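Local atomic coordinates of bsobi restriction endonuclease (Geobacillus stearothermophilus, PDB entry 1DC1), a protein that cuts double-stranded DNA at the degenerate sequence 5'-CYCGRG-3', cleaving after the first C, and works as a homodimeric type II restriction endonuclease. Residues L17-Y21 with E22-A26. Numbering follows the deposited sequence.
Sequences LKTTY and EEYRA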
ATOM      1  N   LEU D  17      13.536  -5.764 -18.968  1.00 12.14           N
ATOM      2  CA  LEU D  17      13.126  -5.670 -17.568  1.00 15.91           C
ATOM      3  C   LEU D  17      11.605  -5.789 -17.320  1.00 13.18           C
ATOM      4  O   LEU D  17      11.165  -6.115 -16.233  1.00 13.92           O
ATOM      5  CB  LEU D  17      13.570  -4.333 -17.047  1.00 17.63           C
ATOM      6  CG  LEU D  17      14.825  -4.166 -16.194  1.00 28.11           C
ATOM      7  CD1 LEU D  17      15.378  -5.497 -15.560  1.00 23.50           C
ATOM      8  CD2 LEU D  17      15.776  -3.419 -17.097  1.00 31.10           C
ATOM      9  N   LYS D  18      10.807  -5.489 -18.333  1.00 14.85           N
ATOM     10  CA  LYS D  18       9.354  -5.503 -18.228  1.00 17.71           C
ATOM     11  C   LYS D  18       8.710  -6.887 -17.950  1.00 17.68           C
ATOM     12  O   LYS D  18       9.044  -7.886 -18.595  1.00 18.67           O
ATOM     13  CB  LYS D  18       8.810  -4.934 -19.547  1.00 23.04           C
ATOM     14  CG  LYS D  18       8.069  -3.664 -19.493  1.00 37.65           C
ATOM     15  CD  LYS D  18       6.583  -3.977 -19.506  1.00 38.02           C
ATOM     16  CE  LYS D  18       5.841  -3.010 -20.377  1.00 42.00           C
ATOM     17  NZ  LYS D  18       4.472  -2.860 -19.827  1.00 53.24           N
ATOM     18  N   THR D  19       7.758  -6.943 -17.013  1.00 12.32           N
ATOM     19  CA  THR D  19       7.053  -8.199 -16.711  1.00 13.07           C
ATOM     20  C   THR D  19       6.083  -8.436 -17.868  1.00 14.61           C
ATOM     21  O   THR D  19       5.469  -7.467 -18.404  1.00 12.85           O
ATOM     22  CB  THR D  19       6.229  -8.091 -15.399  1.00 12.62           C
ATOM     23  OG1 THR D  19       7.107  -7.784 -14.317  1.00 12.51           O
ATOM     24  CG2 THR D  19       5.528  -9.364 -15.106  1.00 12.17           C
ATOM     25  N   THR D  20       5.935  -9.699 -18.257  1.00 13.14           N
ATOM     26  CA  THR D  20       5.046 -10.004 -19.366  1.00 15.19           C
ATOM     27  C   THR D  20       3.615 -10.212 -18.884  1.00 18.65           C
ATOM     28  O   THR D  20       3.368 -10.433 -17.682  1.00 14.74           O
ATOM     29  CB  THR D  20       5.471 -11.281 -20.090  1.00 11.49           C
ATOM     30  OG1 THR D  20       5.313 -12.376 -19.197  1.00 12.28           O
ATOM     31  CG2 THR D  20       6.928 -11.217 -20.551  1.00 12.96           C
ATOM     32  N   TYR D  21       2.673 -10.146 -19.832  1.00 16.86           N
ATOM     33  CA  TYR D  21       1.277 -10.375 -19.527  1.00 16.25           C
ATOM     34  C   TYR D  21       1.065 -11.796 -18.931  1.00 17.71           C
ATOM     35  O   TYR D  21       0.350 -11.968 -17.931  1.00 15.47           O
ATOM     36  CB  TYR D  21       0.482 -10.168 -20.810  1.00 20.41           C
ATOM     37  CG  TYR D  21      -0.973 -10.315 -20.543  1.00 21.82           C
ATOM     38  CD1 TYR D  21      -1.695  -9.281 -19.969  1.00 25.45           C
ATOM     39  CD2 TYR D  21      -1.600 -11.535 -20.729  1.00 28.47           C
ATOM     40  CE1 TYR D  21      -3.013  -9.456 -19.572  1.00 29.18           C
ATOM     41  CE2 TYR D  21      -2.927 -11.726 -20.334  1.00 31.23           C
ATOM     42  CZ  TYR D  21      -3.615 -10.684 -19.758  1.00 30.52           C
ATOM     43  OH  TYR D  21      -4.910 -10.889 -19.357  1.00 42.80           O
ATOM     44  N   GLU D  22       1.710 -12.806 -19.508  1.00 13.23           N
ATOM     45  CA  GLU D  22       1.530 -14.144 -18.973  1.00 16.62           C
ATOM     46  C   GLU D  22       2.072 -14.337 -17.559  1.00 16.96           C
ATOM     47  O   GLU D  22       1.488 -15.105 -16.765  1.00 14.94           O
ATOM     48  CB  GLU D  22       2.135 -15.165 -19.930  1.00 16.44           C
ATOM     49  CG  GLU D  22       1.219 -15.387 -21.146  1.00 29.98           C
ATOM     50  CD  GLU D  22      -0.266 -15.713 -20.775  1.00 38.12           C
ATOM     51  OE1 GLU D  22      -0.529 -16.319 -19.702  1.00 35.96           O
ATOM     52  OE2 GLU D  22      -1.169 -15.358 -21.572  1.00 40.52           O
ATOM     53  N   GLU D  23       3.162 -13.632 -17.245  1.00 12.79           N
ATOM     54  CA  GLU D  23       3.749 -13.712 -15.928  1.00 15.25           C
ATOM     55  C   GLU D  23       2.803 -13.043 -14.912  1.00 13.84           C
ATOM     56  O   GLU D  23       2.656 -13.501 -13.785  1.00 12.04           O
ATOM     57  CB  GLU D  23       5.129 -13.055 -15.934  1.00 16.49           C
ATOM     58  CG  GLU D  23       6.292 -14.062 -16.108  1.00 33.83           C
ATOM     59  CD  GLU D  23       5.936 -15.548 -15.739  1.00 42.58           C
ATOM     60  OE1 GLU D  23       5.917 -15.878 -14.528  1.00 43.20           O
ATOM     61  OE2 GLU D  23       5.677 -16.384 -16.663  1.00 51.88           O
ATOM     62  N   TYR D  24       2.169 -11.951 -15.321  1.00 10.96           N
ATOM     63  CA  TYR D  24       1.202 -11.268 -14.452  1.00 11.24           C
ATOM     64  C   TYR D  24      -0.005 -12.205 -14.169  1.00 15.21           C
ATOM     65  O   TYR D  24      -0.399 -12.372 -13.015  1.00 14.31           O
ATOM     66  CB  TYR D  24       0.710  -9.941 -15.092  1.00 11.08           C
ATOM     67  CG  TYR D  24       1.635  -8.739 -14.859  1.00 12.50           C
ATOM     68  CD1 TYR D  24       2.098  -8.417 -13.565  1.00 10.24           C
ATOM     69  CD2 TYR D  24       2.056  -7.937 -15.912  1.00 12.58           C
ATOM     70  CE1 TYR D  24       2.957  -7.331 -13.326  1.00 11.24           C
ATOM     71  CE2 TYR D  24       2.930  -6.829 -15.665  1.00 13.11           C
ATOM     72  CZ  TYR D  24       3.364  -6.548 -14.373  1.00 11.47           C
ATOM     73  OH  TYR D  24       4.181  -5.490 -14.122  1.00 12.35           O
ATOM     74  N   ARG D  25      -0.599 -12.791 -15.210  1.00 12.87           N
ATOM     75  CA  ARG D  25      -1.710 -13.705 -15.015  1.00 11.96           C
ATOM     76  C   ARG D  25      -1.281 -14.879 -14.115  1.00 15.11           C
ATOM     77  O   ARG D  25      -1.996 -15.247 -13.149  1.00 14.82           O
ATOM     78  CB  ARG D  25      -2.192 -14.171 -16.388  1.00 16.67           C
ATOM     79  CG  ARG D  25      -3.200 -15.249 -16.362  1.00 15.03           C
ATOM     80  CD  ARG D  25      -3.691 -15.513 -17.783  1.00 18.67           C
ATOM     81  NE  ARG D  25      -4.505 -16.727 -17.745  0.61 18.66           N
ATOM     82  CZ  ARG D  25      -4.071 -17.934 -18.091  0.61 20.93           C
ATOM     83  NH1 ARG D  25      -2.824 -18.081 -18.511  0.61 23.86           N
ATOM     84  NH2 ARG D  25      -4.851 -19.007 -17.956  0.61 17.78           N
ATOM     85  N   ALA D  26      -0.116 -15.468 -14.398  1.00 15.29           N
ATOM     86  CA  ALA D  26       0.365 -16.574 -13.559  1.00 15.59           C
ATOM     87  C   ALA D  26       0.468 -16.152 -12.086  1.00 12.98           C
ATOM     88  O   ALA D  26       0.077 -16.908 -11.213  1.00 13.97           O
ATOM     89  CB  ALA D  26       1.725 -17.054 -14.063  1.00 13.90           C
TER
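Thr20 and Glu23 meet at the start of helix 21-53, where the hydroxyl of Thr20 replaces the carbonyl that the first turn lacks. Thr20 OG1 accepts from Glu23 N at 3.2 Å, the N-H pointing to it at 152°. With chi1 at 66°, OG1 sits between the backbone N and the carbonyl carbon, which turns it toward the amide of Glu23 in the first turn; the two side chains run alongside each other, Glu23 CB 3.3 Å from Thr20 OG1. The main chain then takes over, Tyr24 N donating to Thr20 O (3.1 Å) and Arg25 N to Tyr21 O in a nearly straight bond of 3.0 Å.

One residue before the cap, Thr19 lays its methyl on the Tyr24 ring. Thr19 CG2 lies 3.5 Å from the centroid of the Tyr24 ring, almost on the ring normal, a CH-pi contact, while Thr19 CB comes within 3.4 Å of Tyr24 CZ. The methyl stands anti to the backbone N, and OG1 turns instead to Ala282 O, Ile284 N and Asn306 ND2. Tyr24 is anchored at its far end too, OH bonding to Glu285 OE2.

Further along the helix, in one of two modelled conformers, Arg25 NH1 forms a salt bridge of 3.1 Å with the syn lone pair of Glu22 OE1, and Arg25 NE pairs with Asp90 of the second subunit. The helix start is joined to the 282-285 loop and, through Tyr24 on Phe85 and Tyr21 on Lys84 of the second subunit, to the dimer partner. Thr20 is a classic threonine N-cap, here opening a long helix of a PDDEXK-clan nuclease.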